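Local atomic coordinates of putative rRNA methyltransferase (Sorangium cellulosum, PDB entry 4RX1), a protein that probably methylates an adenine of 16S ribosomal RNA with S-adenosylmethionine as methyl donor. Residues I136-Q141 and T206-A211. Residues are numbered along the deposited sequence; the frame is centred on the assembly and turned at random.
Sequences IALLNQ and TRLLTA
A137 and L209 face each other as an antiparallel hydrogen-bonded pair: A137 N donates a hydrogen bond to L209 O at 2.8 Å, and L209 N donates one back to A137 O at 2.9 Å. Two residues on, L139 and R207 repeat the ring: L139 N reaches R207 O at 2.8 Å in a nearly straight bond (168° at the hydrogen), and R207 N bonds L139 O. I136 and L138 turn their backbone polar groups the other way, to strand 98-104 and F105, so both edges of strand 133-140 are used.

On the face of I136, L138 and L208, beta-branched I136 favours the extended backbone, while the two leucines supply methyls that meet across the strands. L208 CG stands anti to the backbone N, and its CD1 meets I136 CG2 at 3.7 Å and L138 CD2 at 3.9 Å. The other face carries small A137 beside L209, then L139, whose CB sits 4.0 Å above the centre of the R207 guanidinium while its isobutyl end packs on helix 108-115. R207 bends at chi2 (-139°) to lay its flat cation over that carbon; the Q141 amide crosses it with planes 70° apart, a contact of two donors without a bond. N140 OD1 is satisfied by S142 OG, and T210 OG1 by T180 N on strand 176-183.

Here the antiparallel strand 206-213 joins the parallel part of the sheet, in the 3-2-1-4-5-7-6 order of class I methyltransferases. Four N-H...O=C bonds satisfy the inward-facing amides and fix the register, while L139 and R207 pack against helix 108-115.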
ATOM      1  N   ILE A 136      -0.683   2.389   6.506  1.00 22.78           N
ATOM      2  CA  ILE A 136      -0.706   1.117   7.230  1.00 24.80           C
ATOM      3  C   ILE A 136       0.197   0.088   6.537  1.00 25.45           C
ATOM      4  O   ILE A 136      -0.029  -0.272   5.382  1.00 24.70           O
ATOM      5  CB  ILE A 136      -2.151   0.564   7.313  1.00 24.70           C
ATOM      6  CG1 ILE A 136      -3.073   1.613   7.940  1.00 22.27           C
ATOM      7  CG2 ILE A 136      -2.225  -0.734   8.129  1.00 19.05           C
ATOM      8  CD1 ILE A 136      -4.491   1.116   8.135  1.00 23.83           C
ATOM      9  N   ALA A 137       1.208  -0.393   7.250  1.00 25.28           N
ATOM     10  CA  ALA A 137       2.182  -1.302   6.661  1.00 23.70           C
ATOM     11  C   ALA A 137       2.241  -2.591   7.430  1.00 25.57           C
ATOM     12  O   ALA A 137       2.253  -2.584   8.670  1.00 24.91           O
ATOM     13  CB  ALA A 137       3.573  -0.662   6.589  1.00 22.53           C
ATOM     14  N   LEU A 138       2.230  -3.696   6.682  1.00 28.07           N
ATOM     15  CA  LEU A 138       2.391  -5.037   7.237  1.00 28.05           C
ATOM     16  C   LEU A 138       3.774  -5.515   6.826  1.00 25.79           C
ATOM     17  O   LEU A 138       4.030  -5.756   5.646  1.00 24.16           O
ATOM     18  CB  LEU A 138       1.322  -5.986   6.707  1.00 31.41           C
ATOM     19  CG  LEU A 138      -0.027  -5.970   7.417  1.00 39.04           C
ATOM     20  CD1 LEU A 138      -0.984  -7.028   6.823  1.00 38.61           C
ATOM     21  CD2 LEU A 138       0.163  -6.190   8.915  1.00 42.92           C
ATOM     22  N   LEU A 139       4.671  -5.633   7.797  1.00 28.31           N
ATOM     23  CA  LEU A 139       6.076  -5.808   7.486  1.00 28.03           C
ATOM     24  C   LEU A 139       6.533  -7.214   7.838  1.00 32.19           C
ATOM     25  O   LEU A 139       6.357  -7.658   8.972  1.00 33.66           O
ATOM     26  CB  LEU A 139       6.881  -4.783   8.265  1.00 27.10           C
ATOM     27  CG  LEU A 139       6.527  -3.352   7.862  1.00 25.76           C
ATOM     28  CD1 LEU A 139       7.466  -2.379   8.529  1.00 23.27           C
ATOM     29  CD2 LEU A 139       6.533  -3.160   6.336  1.00 26.75           C
ATOM     30  N   ASN A 140       7.139  -7.905   6.874  1.00 32.73           N
ATOM     31  CA  ASN A 140       7.637  -9.259   7.090  1.00 33.66           C
ATOM     32  C   ASN A 140       8.911  -9.541   6.295  1.00 33.48           C
ATOM     33  O   ASN A 140       8.984  -9.254   5.096  1.00 35.38           O
ATOM     34  CB  ASN A 140       6.564 -10.276   6.724  1.00 38.08           C
ATOM     35  CG  ASN A 140       7.004 -11.702   6.997  1.00 44.28           C
ATOM     36  OD1 ASN A 140       7.811 -12.268   6.253  1.00 47.31           O
ATOM     37  ND2 ASN A 140       6.473 -12.295   8.059  1.00 44.75           N
ATOM     38  N   GLN A 141       9.893 -10.151   6.952  1.00 29.25           N
ATOM     39  CA  GLN A 141      11.224 -10.289   6.361  1.00 29.48           C
ATOM     40  C   GLN A 141      11.392 -11.557   5.529  1.00 25.74           C
ATOM     41  O   GLN A 141      12.441 -11.767   4.903  1.00 24.94           O
ATOM     42  CB  GLN A 141      12.304 -10.210   7.443  1.00 31.64           C
ATOM     43  CG  GLN A 141      12.424  -8.832   8.072  1.00 34.48           C
ATOM     44  CD  GLN A 141      13.720  -8.626   8.823  1.00 36.79           C
ATOM     45  OE1 GLN A 141      14.643  -9.429   8.740  1.00 38.44           O
ATOM     46  NE2 GLN A 141      13.789  -7.548   9.572  1.00 42.14           N
ATOM     47  N   THR A 206       5.507 -10.833  11.831  1.00 44.91           N
ATOM     48  CA  THR A 206       5.222  -9.641  11.062  1.00 40.42           C
ATOM     49  C   THR A 206       4.830  -8.513  11.997  1.00 37.67           C
ATOM     50  O   THR A 206       4.194  -8.719  13.022  1.00 38.85           O
ATOM     51  CB  THR A 206       4.151  -9.867   9.995  1.00 39.14           C
ATOM     52  OG1 THR A 206       2.894  -9.355  10.446  1.00 40.44           O
ATOM     53  CG2 THR A 206       4.044 -11.304   9.709  1.00 37.32           C
ATOM     54  N   ARG A 207       5.270  -7.318  11.666  1.00 31.04           N
ATOM     55  CA  ARG A 207       4.946  -6.176  12.479  1.00 32.58           C
ATOM     56  C   ARG A 207       4.040  -5.246  11.695  1.00 30.67           C
ATOM     57  O   ARG A 207       4.031  -5.229  10.453  1.00 31.48           O
ATOM     58  CB  ARG A 207       6.207  -5.476  12.986  1.00 33.74           C
ATOM     59  CG  ARG A 207       7.182  -5.107  11.901  1.00 34.08           C
ATOM     60  CD  ARG A 207       8.626  -5.381  12.343  1.00 35.65           C
ATOM     61  NE  ARG A 207       9.606  -5.088  11.287  1.00 28.93           N
ATOM     62  CZ  ARG A 207      10.022  -5.989  10.418  1.00  3.49           C
ATOM     63  NH1 ARG A 207       9.564  -7.224  10.452  1.00 28.78           N
ATOM     64  NH2 ARG A 207      10.877  -5.682   9.556  1.00  3.44           N
ATOM     65  N   LEU A 208       3.251  -4.501  12.440  1.00 33.60           N
ATOM     66  CA  LEU A 208       2.345  -3.529  11.899  1.00 31.71           C
ATOM     67  C   LEU A 208       2.884  -2.150  12.187  1.00 32.23           C
ATOM     68  O   LEU A 208       3.342  -1.877  13.295  1.00 34.75           O
ATOM     69  CB  LEU A 208       0.971  -3.695  12.547  1.00 31.97           C
ATOM     70  CG  LEU A 208      -0.121  -2.711  12.140  1.00 33.25           C
ATOM     71  CD1 LEU A 208      -0.387  -2.770  10.653  1.00 32.28           C
ATOM     72  CD2 LEU A 208      -1.377  -3.038  12.916  1.00 32.11           C
ATOM     73  N   LEU A 209       2.902  -1.304  11.169  1.00 31.00           N
ATOM     74  CA  LEU A 209       3.351   0.068  11.329  1.00 29.07           C
ATOM     75  C   LEU A 209       2.276   0.995  10.795  1.00 27.84           C
ATOM     76  O   LEU A 209       1.845   0.852   9.635  1.00 25.18           O
ATOM     77  CB  LEU A 209       4.671   0.292  10.576  1.00 29.51           C
ATOM     78  CG  LEU A 209       5.370   1.634  10.804  1.00 26.68           C
ATOM     79  CD1 LEU A 209       5.682   1.783  12.288  1.00 24.65           C
ATOM     80  CD2 LEU A 209       6.668   1.723   9.987  1.00 23.95           C
ATOM     81  N   THR A 210       1.799   1.920  11.629  1.00 24.77           N
ATOM     82  CA  THR A 210       0.817   2.885  11.126  1.00 26.73           C
ATOM     83  C   THR A 210       1.283   4.306  11.361  1.00 28.72           C
ATOM     84  O   THR A 210       1.912   4.606  12.369  1.00 33.60           O
ATOM     85  CB  THR A 210      -0.536   2.733  11.776  1.00 24.41           C
ATOM     86  OG1 THR A 210      -0.437   3.126  13.151  1.00 28.77           O
ATOM     87  CG2 THR A 210      -1.013   1.294  11.652  1.00 22.39           C
ATOM     88  N   ALA A 211       0.966   5.192  10.436  1.00 23.66           N
ATOM     89  CA  ALA A 211       1.354   6.567  10.625  1.00 24.75           C
ATOM     90  C   ALA A 211       0.289   7.457  10.044  1.00 25.97           C
ATOM     91  O   ALA A 211      -0.337   7.116   9.034  1.00 29.03           O
ATOM     92  CB  ALA A 211       2.722   6.843   9.983  1.00 25.81           C
TER